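Local coordinates for protein putative branched-chain amino acid ABC transporter (Rhodospirillum rubrum ATCC 11170, PDB 3HUT) that probably captures branched-chain amino acids or related ligands outside the cytoplasmic membrane and passes them to an ABC transporter, at residues G15-Y20 with S53-D58; R22-A27 with G78-T83; R29-R34 with D284-M289; V261-A266 with F278-Y283; S265-E268 with I274-L277. All coordinates share one frame; numbering follows the deposited sequence.

Contact 1. Residues G15-Y20 with S53-D58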
# COMPACT_ATOMS: atom_id res chain seq x y z
N GLY A 15 2.27 -21.54 -6.45
CA GLY A 15 3.47 -20.85 -6.87
C GLY A 15 4.15 -20.14 -5.72
O GLY A 15 3.68 -20.18 -4.58
N ALA A 16 5.25 -19.47 -6.02
CA ALA A 16 6.03 -18.77 -5.02
C ALA A 16 5.25 -17.72 -4.23
O ALA A 16 5.59 -17.42 -3.09
CB ALA A 16 7.24 -18.12 -5.68
N ASN A 17 4.21 -17.17 -4.84
CA ASN A 17 3.42 -16.13 -4.19
C ASN A 17 2.03 -16.56 -3.72
O ASN A 17 1.15 -15.72 -3.53
CB ASN A 17 3.29 -14.94 -5.15
CG ASN A 17 4.58 -14.14 -5.26
OD1 ASN A 17 4.90 -13.59 -6.32
ND2 ASN A 17 5.31 -14.07 -4.16
N ALA A 18 1.84 -17.86 -3.51
CA ALA A 18 0.55 -18.38 -3.07
C ALA A 18 0.07 -17.81 -1.74
O ALA A 18 -1.13 -17.62 -1.54
CB ALA A 18 0.62 -19.91 -2.98
N ALA A 19 1.00 -17.53 -0.83
CA ALA A 19 0.64 -17.00 0.49
C ALA A 19 -0.14 -15.68 0.39
O ALA A 19 -1.00 -15.38 1.22
CB ALA A 19 1.90 -16.80 1.34
N TYR A 20 0.16 -14.90 -0.64
CA TYR A 20 -0.52 -13.64 -0.83
C TYR A 20 -1.95 -13.87 -1.31
O TYR A 20 -2.87 -13.14 -0.92
CB TYR A 20 0.27 -12.79 -1.83
CG TYR A 20 1.66 -12.48 -1.33
CD1 TYR A 20 1.84 -11.70 -0.19
CD2 TYR A 20 2.78 -12.99 -1.97
CE1 TYR A 20 3.11 -11.42 0.30
CE2 TYR A 20 4.07 -12.72 -1.49
CZ TYR A 20 4.22 -11.94 -0.35
OH TYR A 20 5.48 -11.66 0.13
N SER A 53 -4.36 -17.59 -10.63
CA SER A 53 -3.52 -17.05 -11.68
C SER A 53 -2.09 -17.60 -11.64
O SER A 53 -1.34 -17.47 -12.61
CB SER A 53 -3.46 -15.53 -11.57
OG SER A 53 -2.66 -15.16 -10.45
N ARG A 54 -1.72 -18.19 -10.50
CA ARG A 54 -0.38 -18.74 -10.31
C ARG A 54 0.70 -17.67 -10.47
O ARG A 54 1.88 -17.98 -10.60
CB ARG A 54 -0.10 -19.87 -11.31
CG ARG A 54 -1.12 -20.99 -11.29
CD ARG A 54 -0.48 -22.30 -11.73
NE ARG A 54 0.18 -22.19 -13.02
CZ ARG A 54 -0.47 -22.09 -14.18
NH1 ARG A 54 -1.79 -22.09 -14.20
NH2 ARG A 54 0.21 -22.00 -15.31
N ASP A 55 0.28 -16.40 -10.43
CA ASP A 55 1.19 -15.28 -10.62
C ASP A 55 1.93 -15.48 -11.94
O ASP A 55 3.12 -15.21 -12.06
CB ASP A 55 2.20 -15.18 -9.47
CG ASP A 55 2.95 -13.85 -9.46
OD1 ASP A 55 2.30 -12.82 -9.73
OD2 ASP A 55 4.17 -13.83 -9.18
N ASP A 56 1.18 -15.98 -12.92
CA ASP A 56 1.72 -16.25 -14.25
C ASP A 56 0.98 -15.40 -15.28
O ASP A 56 -0.24 -15.47 -15.39
CB ASP A 56 1.56 -17.74 -14.57
CG ASP A 56 2.10 -18.12 -15.93
OD1 ASP A 56 1.41 -17.86 -16.94
OD2 ASP A 56 3.22 -18.66 -15.98
N ALA A 57 1.73 -14.60 -16.03
CA ALA A 57 1.14 -13.72 -17.04
C ALA A 57 0.23 -14.44 -18.03
O ALA A 57 -0.90 -14.00 -18.27
CB ALA A 57 2.24 -12.97 -17.78
N ASP A 58 0.71 -15.54 -18.61
CA ASP A 58 -0.11 -16.27 -19.57
C ASP A 58 -1.37 -16.84 -18.95
O ASP A 58 -2.42 -16.86 -19.59
CB ASP A 58 0.70 -17.39 -20.23
CG ASP A 58 1.82 -16.87 -21.10
OD1 ASP A 58 1.57 -15.93 -21.89
OD2 ASP A 58 2.95 -17.39 -21.01
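The side chains of Asn17 and Asp55 are the ones that meet across this contact, amide end against carboxylate, with their planes 62° apart. Asn17 OD1 as modelled lies 3.0 Å from Asp55 OD2; the amide is probably turned over in the model, and with it turned back the pair may be a hydrogen bond. The other carboxylate oxygen, Asp55 OD1, is hydrogen-bonded to Ser81 OG. Asp55 reaches across because its first torsion (chi1 -167°) sends CG away from its own backbone N. Nearby, a beta carbon on Gly15 would point at the carbonyl of Arg54 and, at these backbone angles, would also jam against the carbonyl oxygen of the residue before. In the second shell each segment is held by its own turn. A type I beta turn runs from Gly15 to Ala18, with Ala18 N bonded to Gly15 O at 3.1 Å. In the other segment, Ser53 OG accepts from Asp55 N at 3.2 Å, an ST turn with a fairly straight bond (158°), while Asp56 N reaches Ser53 O at 2.9 Å. Asp56 then serves as N-cap, its OD1 taking the backbone N of Gln59. The contact lies at the surface, where strand 5-11 gives way to helix 18-37 and neighbouring parallel strand 46-52 to helix 57-69; Asp55 also touches Val84 of helix 82-95, and Tyr20, in the first turn of helix 18-37, stacks its ring on Phe80.

Contact 2. Residues R22-A27 with G78-T83; sequences RVFQEA and GDFSST
Two phenyl rings, those of Phe24 and Phe80, make most of this contact, their side chains crossing at about a right angle. At the edge of the Phe80 ring, in its plane, lies Phe24 CZ, 4.0 Å from Phe80 CD1. The stacked ring of Tyr20 lies against Phe80 as well. Around Phe24, the carbonyl carbon of Asp79 sits near the ring plane at one edge, 4.5 Å from CE2. The alpha carbon of Phe80 comes nearer, 3.9 Å from Phe24 CE2, so the ring presses on the backbone at the bend as well as on the neighbouring ring. A chi1 of 177° in Phe80, which leaves CG beside the carbonyl carbon, brings the edge of the phenyl ring to Phe24 CZ. Polar bonds hold the bend that follows strand 73-78. Asp79 OD1 takes the Phe80 N-H with its anti lone pair at 3.1 Å, a bent bond of 138°, and is hydrogen-bonded to Ser53 OG too. Ser81, N-cap of helix 82-95, binds Val84 N through its OG. Phe24, projecting from helix 18-37, also touches Tyr9 and Leu11 of strand 5-11 and the loop residues Pro102 and Thr103, so it packs helix 18-37 against the C-terminal part of strand 5-11 and the loop after strand 99-101. No hydrogen bond spans the two segments: they are joined by buried apolar packing, while the backbone of the loop that presents Phe80 is fixed by carboxylate and hydroxyl groups.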
# COMPACT_ATOMS: atom_id res chain seq x y z
N ARG A 22 -3.69 -16.42 -0.58
CA ARG A 22 -4.41 -16.94 0.56
C ARG A 22 -4.94 -15.84 1.48
O ARG A 22 -6.09 -15.90 1.91
CB ARG A 22 -3.54 -17.94 1.33
CG ARG A 22 -3.41 -19.29 0.62
CD ARG A 22 -2.82 -20.37 1.53
NE ARG A 22 -1.41 -20.15 1.84
CZ ARG A 22 -0.39 -20.52 1.07
NH1 ARG A 22 -0.62 -21.14 -0.09
NH2 ARG A 22 0.85 -20.28 1.45
N VAL A 23 -4.12 -14.83 1.78
CA VAL A 23 -4.59 -13.77 2.66
C VAL A 23 -5.60 -12.88 1.95
O VAL A 23 -6.43 -12.23 2.59
CB VAL A 23 -3.41 -12.92 3.23
CG1 VAL A 23 -2.45 -13.84 3.99
CG2 VAL A 23 -2.69 -12.17 2.13
N PHE A 24 -5.53 -12.85 0.62
CA PHE A 24 -6.48 -12.07 -0.18
C PHE A 24 -7.85 -12.71 -0.00
O PHE A 24 -8.86 -12.03 0.18
CB PHE A 24 -6.10 -12.12 -1.66
CG PHE A 24 -5.11 -11.07 -2.09
CD1 PHE A 24 -4.49 -10.23 -1.16
CD2 PHE A 24 -4.78 -10.93 -3.44
CE1 PHE A 24 -3.56 -9.27 -1.57
CE2 PHE A 24 -3.85 -9.98 -3.85
CZ PHE A 24 -3.25 -9.14 -2.92
N GLN A 25 -7.88 -14.04 -0.08
CA GLN A 25 -9.12 -14.79 0.05
C GLN A 25 -9.67 -14.72 1.47
O GLN A 25 -10.88 -14.67 1.67
CB GLN A 25 -8.89 -16.24 -0.38
CG GLN A 25 -10.16 -17.06 -0.49
CD GLN A 25 -10.00 -18.26 -1.42
OE1 GLN A 25 -9.03 -19.01 -1.30
NE2 GLN A 25 -10.94 -18.43 -2.34
N GLU A 26 -8.78 -14.71 2.47
CA GLU A 26 -9.23 -14.63 3.85
C GLU A 26 -9.90 -13.28 4.08
O GLU A 26 -10.97 -13.19 4.67
CB GLU A 26 -8.04 -14.79 4.81
CG GLU A 26 -7.38 -16.16 4.76
CD GLU A 26 -6.31 -16.32 5.83
OE1 GLU A 26 -5.50 -15.38 6.02
OE2 GLU A 26 -6.26 -17.39 6.47
N ALA A 27 -9.26 -12.22 3.59
CA ALA A 27 -9.79 -10.87 3.73
C ALA A 27 -11.06 -10.70 2.91
O ALA A 27 -12.04 -10.10 3.38
CB ALA A 27 -8.74 -9.86 3.29
N GLY A 78 -8.41 -7.74 -9.00
CA GLY A 78 -7.30 -8.29 -9.73
C GLY A 78 -5.83 -8.37 -9.52
O GLY A 78 -5.07 -7.47 -9.82
N ASP A 79 -5.44 -9.55 -9.12
CA ASP A 79 -4.05 -9.90 -8.93
C ASP A 79 -3.03 -9.13 -8.15
O ASP A 79 -2.98 -7.92 -8.08
CB ASP A 79 -3.46 -10.29 -10.28
CG ASP A 79 -3.28 -11.80 -10.40
OD1 ASP A 79 -2.58 -12.36 -9.54
OD2 ASP A 79 -3.83 -12.44 -11.34
N PHE A 80 -2.21 -9.97 -7.56
CA PHE A 80 -1.13 -9.61 -6.69
C PHE A 80 0.00 -8.75 -7.26
O PHE A 80 0.24 -7.64 -6.79
CB PHE A 80 -0.59 -10.91 -6.16
CG PHE A 80 0.56 -10.73 -5.31
CD1 PHE A 80 0.41 -10.10 -4.09
CD2 PHE A 80 1.82 -11.10 -5.75
CE1 PHE A 80 1.50 -9.83 -3.31
CE2 PHE A 80 2.93 -10.84 -4.98
CZ PHE A 80 2.77 -10.20 -3.75
N SER A 81 0.72 -9.28 -8.24
CA SER A 81 1.85 -8.55 -8.81
C SER A 81 1.44 -7.53 -9.87
O SER A 81 0.41 -7.67 -10.52
CB SER A 81 2.86 -9.51 -9.43
OG SER A 81 2.32 -10.12 -10.59
N SER A 82 2.28 -6.51 -10.04
CA SER A 82 2.02 -5.49 -11.04
C SER A 82 2.11 -6.12 -12.43
O SER A 82 1.25 -5.89 -13.28
CB SER A 82 3.03 -4.35 -10.91
OG SER A 82 2.71 -3.53 -9.79
N THR A 83 3.14 -6.93 -12.64
CA THR A 83 3.34 -7.58 -13.94
C THR A 83 2.13 -8.40 -14.39
O THR A 83 1.69 -8.28 -15.53
CB THR A 83 4.56 -8.52 -13.92
OG1 THR A 83 5.74 -7.76 -13.67
CG2 THR A 83 4.71 -9.23 -15.26

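Contact 3. Residues R29-R34 with D284-M289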
# COMPACT_ATOMS: atom_id res chain seq x y z
N ARG A 29 -13.31 -12.91 2.00
CA ARG A 29 -14.40 -13.61 2.65
C ARG A 29 -15.04 -12.78 3.76
O ARG A 29 -16.26 -12.69 3.86
CB ARG A 29 -13.88 -14.94 3.20
CG ARG A 29 -14.74 -15.61 4.27
CD ARG A 29 -16.01 -16.22 3.71
NE ARG A 29 -16.64 -17.11 4.69
CZ ARG A 29 -17.80 -17.73 4.51
NH1 ARG A 29 -18.47 -17.58 3.38
NH2 ARG A 29 -18.28 -18.52 5.46
N LEU A 30 -14.20 -12.18 4.60
CA LEU A 30 -14.70 -11.37 5.71
C LEU A 30 -15.54 -10.19 5.21
O LEU A 30 -16.64 -9.95 5.69
CB LEU A 30 -13.52 -10.85 6.54
CG LEU A 30 -13.82 -10.32 7.94
CD1 LEU A 30 -14.44 -11.41 8.79
CD2 LEU A 30 -12.52 -9.85 8.58
N GLN A 31 -14.99 -9.45 4.25
CA GLN A 31 -15.67 -8.29 3.68
C GLN A 31 -16.97 -8.68 2.97
O GLN A 31 -18.03 -8.07 3.20
CB GLN A 31 -14.73 -7.59 2.69
CG GLN A 31 -15.18 -6.21 2.21
CD GLN A 31 -15.12 -5.16 3.31
OE1 GLN A 31 -16.06 -5.00 4.09
NE2 GLN A 31 -14.00 -4.44 3.37
N LEU A 32 -16.90 -9.68 2.10
CA LEU A 32 -18.07 -10.12 1.35
C LEU A 32 -19.18 -10.58 2.29
O LEU A 32 -20.34 -10.18 2.13
CB LEU A 32 -17.69 -11.27 0.41
CG LEU A 32 -18.80 -11.72 -0.54
CD1 LEU A 32 -19.14 -10.59 -1.51
CD2 LEU A 32 -18.36 -12.96 -1.30
N ASP A 33 -18.83 -11.40 3.27
CA ASP A 33 -19.84 -11.89 4.20
C ASP A 33 -20.52 -10.72 4.91
O ASP A 33 -21.74 -10.72 5.05
CB ASP A 33 -19.21 -12.85 5.21
CG ASP A 33 -18.91 -14.21 4.60
OD1 ASP A 33 -19.32 -14.46 3.45
OD2 ASP A 33 -18.27 -15.03 5.29
N ARG A 34 -19.74 -9.73 5.33
CA ARG A 34 -20.33 -8.57 6.01
C ARG A 34 -21.26 -7.81 5.08
O ARG A 34 -22.37 -7.45 5.46
CB ARG A 34 -19.24 -7.61 6.51
CG ARG A 34 -18.29 -8.21 7.51
CD ARG A 34 -17.50 -7.14 8.24
NE ARG A 34 -16.26 -7.66 8.81
CZ ARG A 34 -15.44 -6.97 9.59
NH1 ARG A 34 -15.72 -5.71 9.91
NH2 ARG A 34 -14.32 -7.52 10.02
N ASP A 284 -9.65 -3.89 1.85
CA ASP A 284 -10.16 -2.63 1.31
C ASP A 284 -10.52 -2.72 -0.16
O ASP A 284 -11.48 -2.09 -0.61
CB ASP A 284 -9.13 -1.50 1.51
CG ASP A 284 -9.16 -0.92 2.92
OD1 ASP A 284 -9.99 -1.37 3.73
OD2 ASP A 284 -8.34 -0.02 3.21
N ALA A 285 -9.75 -3.49 -0.93
CA ALA A 285 -10.03 -3.62 -2.35
C ALA A 285 -11.43 -4.18 -2.54
O ALA A 285 -12.23 -3.63 -3.31
CB ALA A 285 -8.99 -4.54 -3.01
N VAL A 286 -11.74 -5.26 -1.83
CA VAL A 286 -13.06 -5.87 -1.93
C VAL A 286 -14.14 -4.88 -1.47
O VAL A 286 -15.17 -4.72 -2.13
CB VAL A 286 -13.15 -7.15 -1.08
CG1 VAL A 286 -14.57 -7.67 -1.05
CG2 VAL A 286 -12.21 -8.22 -1.65
N GLY A 287 -13.89 -4.20 -0.35
CA GLY A 287 -14.85 -3.23 0.15
C GLY A 287 -15.08 -2.08 -0.81
O GLY A 287 -16.21 -1.61 -0.98
N ILE A 288 -14.01 -1.59 -1.43
CA ILE A 288 -14.12 -0.49 -2.38
C ILE A 288 -14.98 -0.94 -3.56
O ILE A 288 -15.86 -0.20 -4.02
CB ILE A 288 -12.72 -0.05 -2.89
CG1 ILE A 288 -11.97 0.66 -1.76
CG2 ILE A 288 -12.87 0.88 -4.11
CD1 ILE A 288 -10.53 1.03 -2.09
N MSE A 289 -14.73 -2.15 -4.04
CA MSE A 289 -15.48 -2.71 -5.16
C MSE A 289 -16.96 -2.87 -4.82
O MSE A 289 -17.83 -2.43 -5.57
CB MSE A 289 -14.89 -4.07 -5.55
CG MSE A 289 -15.59 -4.76 -6.72
SE MSE A 289 -15.38 -3.82 -8.40
CE MSE A 289 -13.64 -4.52 -8.92
O HOH W 1 -12.64 -1.82 4.00
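A nearly parallel helix pair, helix 18-37 beside helix 277-296, brings the late part of the chain back onto the lobe built around the N-terminal parallel sheet, as in other type I periplasmic binding proteins. Over the short segments the axes approach to 8.9 Å and cross at -28°. Gln31 and Val286 slide past each other in opposite directions, Gln31 CG lying 3.6 Å from Val286 CG1 and 3.5 Å from Gly287 N. A turn at chi2 (69°) folds the rest of the glutamine over Gly287, leaving NE2 3.5 Å from Gly287 CA; a beta carbon there would collide with the amide, so the glycine makes the close fit possible. NE2 is hydrogen-bonded to Tyr283 O, a carbonyl of the facing helix. A leucine in place of Gln31 would probably leave the Tyr283 carbonyl without this donor and the water beside it without its weak bond from NE2. Asp284, buried, binds Val318 N through OD1 and Thr319 OG1 through OD2. That water lies between the two side chains: it donates to Asp284 OD1 at 2.7 Å and accepts only a weak bond from Gln31 NE2 at 3.0 Å.

Contact 4. Residues V261-A266 with F278-Y283; sequences VEFVSA and FAAHGY
This is a buried aromatic contact between two successive helices, 258-271 and 277-296, made by Phe263 on the first and Tyr283 on the second. The rings form an offset stack, centroids 4.2 Å apart and planes tilted by 27°. Phe263 CD1 rides over the middle of the tyrosine ring, 3.4 Å above its plane, while Phe263 CE1 stands 3.4 Å from Tyr283 CG. The two side chains pass each other in opposite directions. The short helix segments cross steeply, at 114°, with 11.8 Å between their axes, a spacing bridged by the stacked rings. The pair probably lies close to the segments that link the two lobes, as in type I periplasmic binding proteins: Phe263 also touches Val318, just past strand 315-317, and Ala280 touches Phe251, just past strand 246-249. The far end of the phenyl ring rests on helix 277-296, Phe263 CE2 lying 4.1 Å from Ala280 CB and CZ 4.2 Å from the carbonyl oxygen of Ala279. Beyond the stack, Tyr283 packs on Arg34 of helix 18-37, and the Phe263 ring meets that of Tyr267, their planes about 60° apart.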
# COMPACT_ATOMS: atom_id res chain seq x y z
N VAL A 261 -9.18 -1.50 14.12
CA VAL A 261 -9.13 -2.62 15.07
C VAL A 261 -10.26 -3.61 14.90
O VAL A 261 -10.10 -4.79 15.20
CB VAL A 261 -9.10 -2.14 16.54
CG1 VAL A 261 -9.01 -3.34 17.49
CG2 VAL A 261 -7.95 -1.18 16.76
N GLU A 262 -11.42 -3.15 14.43
CA GLU A 262 -12.55 -4.04 14.22
C GLU A 262 -12.17 -5.08 13.17
O GLU A 262 -12.54 -6.25 13.28
CB GLU A 262 -13.78 -3.26 13.77
CG GLU A 262 -15.04 -4.11 13.67
CD GLU A 262 -15.40 -4.76 15.00
OE1 GLU A 262 -14.73 -4.48 16.02
OE2 GLU A 262 -16.36 -5.56 15.02
N PHE A 263 -11.44 -4.64 12.15
CA PHE A 263 -10.98 -5.55 11.11
C PHE A 263 -9.89 -6.44 11.70
O PHE A 263 -9.90 -7.66 11.52
CB PHE A 263 -10.39 -4.77 9.94
CG PHE A 263 -9.49 -5.59 9.05
CD1 PHE A 263 -10.00 -6.63 8.29
CD2 PHE A 263 -8.12 -5.32 8.99
CE1 PHE A 263 -9.17 -7.40 7.47
CE2 PHE A 263 -7.28 -6.09 8.18
CZ PHE A 263 -7.80 -7.13 7.42
N VAL A 264 -8.94 -5.81 12.40
CA VAL A 264 -7.84 -6.55 13.01
C VAL A 264 -8.38 -7.63 13.95
O VAL A 264 -7.94 -8.78 13.89
CB VAL A 264 -6.90 -5.60 13.79
CG1 VAL A 264 -5.80 -6.40 14.48
CG2 VAL A 264 -6.28 -4.60 12.83
N SER A 265 -9.34 -7.25 14.79
CA SER A 265 -9.97 -8.17 15.74
C SER A 265 -10.72 -9.30 15.04
O SER A 265 -10.53 -10.48 15.35
CB SER A 265 -10.92 -7.41 16.66
OG SER A 265 -11.61 -8.28 17.54
N ALA A 266 -11.58 -8.93 14.09
CA ALA A 266 -12.36 -9.92 13.35
C ALA A 266 -11.46 -10.91 12.63
O ALA A 266 -11.73 -12.12 12.63
CB ALA A 266 -13.26 -9.22 12.33
N PHE A 278 -0.86 -6.76 3.13
CA PHE A 278 -1.46 -7.28 1.91
C PHE A 278 -2.90 -7.71 2.20
O PHE A 278 -3.81 -7.47 1.40
CB PHE A 278 -0.62 -8.45 1.39
CG PHE A 278 0.78 -8.04 1.02
CD1 PHE A 278 1.03 -7.38 -0.18
CD2 PHE A 278 1.83 -8.25 1.90
CE1 PHE A 278 2.31 -6.93 -0.49
CE2 PHE A 278 3.12 -7.80 1.60
CZ PHE A 278 3.35 -7.14 0.40
N ALA A 279 -3.11 -8.34 3.35
CA ALA A 279 -4.45 -8.76 3.73
C ALA A 279 -5.34 -7.52 3.89
O ALA A 279 -6.50 -7.52 3.49
CB ALA A 279 -4.39 -9.53 5.04
N ALA A 280 -4.77 -6.47 4.47
CA ALA A 280 -5.51 -5.23 4.68
C ALA A 280 -5.91 -4.56 3.36
O ALA A 280 -7.03 -4.09 3.21
CB ALA A 280 -4.68 -4.28 5.53
N HIS A 281 -4.99 -4.51 2.42
CA HIS A 281 -5.29 -3.91 1.13
C HIS A 281 -6.28 -4.78 0.37
O HIS A 281 -7.10 -4.28 -0.40
CB HIS A 281 -4.00 -3.71 0.32
CG HIS A 281 -3.15 -2.59 0.83
ND1 HIS A 281 -3.40 -1.27 0.51
CD2 HIS A 281 -2.09 -2.58 1.68
CE1 HIS A 281 -2.53 -0.50 1.14
NE2 HIS A 281 -1.73 -1.26 1.86
N GLY A 282 -6.21 -6.09 0.59
CA GLY A 282 -7.14 -7.00 -0.06
C GLY A 282 -8.52 -6.77 0.52
O GLY A 282 -9.54 -6.84 -0.17
N TYR A 283 -8.55 -6.49 1.83
CA TYR A 283 -9.81 -6.22 2.52
C TYR A 283 -10.44 -4.96 1.93
O TYR A 283 -11.62 -4.95 1.57
CB TYR A 283 -9.56 -6.03 4.02
CG TYR A 283 -10.81 -5.90 4.85
CD1 TYR A 283 -11.71 -6.97 4.97
CD2 TYR A 283 -11.09 -4.72 5.55
CE1 TYR A 283 -12.85 -6.86 5.77
CE2 TYR A 283 -12.23 -4.61 6.35
CZ TYR A 283 -13.11 -5.68 6.46
OH TYR A 283 -14.23 -5.58 7.26

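Contact 5. Residues S265-E268 with I274-L277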
# COMPACT_ATOMS: atom_id res chain seq x y z
N SER A 265 -9.34 -7.25 14.79
CA SER A 265 -9.97 -8.17 15.74
C SER A 265 -10.72 -9.30 15.04
O SER A 265 -10.53 -10.48 15.35
CB SER A 265 -10.92 -7.41 16.66
OG SER A 265 -11.61 -8.28 17.54
N ALA A 266 -11.58 -8.93 14.09
CA ALA A 266 -12.36 -9.92 13.35
C ALA A 266 -11.46 -10.91 12.63
O ALA A 266 -11.73 -12.12 12.63
CB ALA A 266 -13.26 -9.22 12.33
N TYR A 267 -10.40 -10.39 12.02
CA TYR A 267 -9.45 -11.20 11.27
C TYR A 267 -8.68 -12.21 12.13
O TYR A 267 -8.59 -13.39 11.79
CB TYR A 267 -8.44 -10.29 10.56
CG TYR A 267 -7.66 -10.98 9.47
CD1 TYR A 267 -8.07 -10.90 8.14
CD2 TYR A 267 -6.53 -11.74 9.77
CE1 TYR A 267 -7.37 -11.55 7.13
CE2 TYR A 267 -5.82 -12.39 8.77
CZ TYR A 267 -6.24 -12.29 7.45
OH TYR A 267 -5.54 -12.91 6.45
N GLU A 268 -8.13 -11.73 13.24
CA GLU A 268 -7.37 -12.59 14.14
C GLU A 268 -8.26 -13.65 14.76
O GLU A 268 -7.87 -14.81 14.89
CB GLU A 268 -6.71 -11.76 15.25
CG GLU A 268 -5.81 -10.65 14.71
CD GLU A 268 -5.03 -9.94 15.81
OE1 GLU A 268 -5.64 -9.58 16.84
OE2 GLU A 268 -3.81 -9.73 15.62
N ILE A 274 -2.26 -12.58 12.71
CA ILE A 274 -2.30 -11.13 12.54
C ILE A 274 -2.40 -10.81 11.06
O ILE A 274 -1.67 -11.38 10.24
CB ILE A 274 -1.03 -10.44 13.13
CG1 ILE A 274 0.25 -11.06 12.54
CG2 ILE A 274 -1.02 -10.59 14.64
CD1 ILE A 274 0.71 -10.45 11.22
N PRO A 275 -3.31 -9.90 10.67
CA PRO A 275 -3.43 -9.57 9.25
C PRO A 275 -2.21 -8.79 8.80
O PRO A 275 -1.67 -7.98 9.57
CB PRO A 275 -4.70 -8.73 9.19
CG PRO A 275 -4.70 -8.02 10.51
CD PRO A 275 -4.28 -9.13 11.48
N THR A 276 -1.77 -9.03 7.58
CA THR A 276 -0.62 -8.33 7.03
C THR A 276 -1.13 -7.13 6.24
O THR A 276 -2.34 -6.95 6.08
CB THR A 276 0.18 -9.22 6.07
OG1 THR A 276 -0.66 -9.58 4.96
CG2 THR A 276 0.65 -10.50 6.77
N LEU A 277 -0.21 -6.31 5.73
CA LEU A 277 -0.59 -5.15 4.94
C LEU A 277 -1.27 -5.61 3.65
O LEU A 277 -2.16 -4.93 3.14
CB LEU A 277 0.64 -4.29 4.64
CG LEU A 277 1.65 -4.71 3.56
CD1 LEU A 277 1.18 -4.22 2.19
CD2 LEU A 277 3.00 -4.08 3.88
O HOH W 2 -2.79 -11.70 6.83
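With CG anti to N (chi1 -164°), Tyr267 swings its ring off helix 258-271 and lays one face against Pro275. Glu268 takes the other course, its CG beside the backbone N (chi1 -57°) and the chain extended beyond, which carries the carboxylate past the proline to Ile274. Pro275 CB sits over the tyrosine face in a CH-pi contact, 3.8 Å from the ring centroid and 18° off the normal; its nearest ring atom is Tyr267 CD2 at 3.6 Å. Glu268 CG packs on Pro275 CD at 3.9 Å, and Glu268 OE2 comes within 3.1 Å of the methyl Ile274 CG2. At the far end of the ring a water stands 3.0 Å from Tyr267 OH and accepts a hydrogen bond from Thr276 N. The same hydroxyl makes a weak hydrogen bond with Glu26 OE1 of helix 18-37. Thr276 is the N-cap of helix 277-296, its OG1 accepting from Ala279 N, and ends the short connection from helix 258-271. An alanine at Tyr267 would probably leave Pro275 without its aromatic face and set loose the water on Thr276 N. The contact is thus mainly apolar, proline on an aromatic face, while the phenolic oxygen reaches the backbone N of Thr276 only through water.

From the N terminus, contact 1 closes the first loop, bringing the start of helix 18-37 to the segment after strand 46-52. Contact 2 crosses it, starting farther along that helix and ending after strand 73-78; the two touch through Ser53 with Asp79 and Asp55 with Ser81. Contact 3 starts farther still along helix 18-37, crosses both, and closes a far longer loop at helix 277-296. Contacts 4 and 5 nest inside that loop, share Ser265 and Ala266, and fold helix 258-271 against the turn and helix that follow. Helix 18-37 thus connects the N-terminal sheet and its loops with the later helical pair, Tyr20 packing on Phe278 and Ala27 on Tyr283.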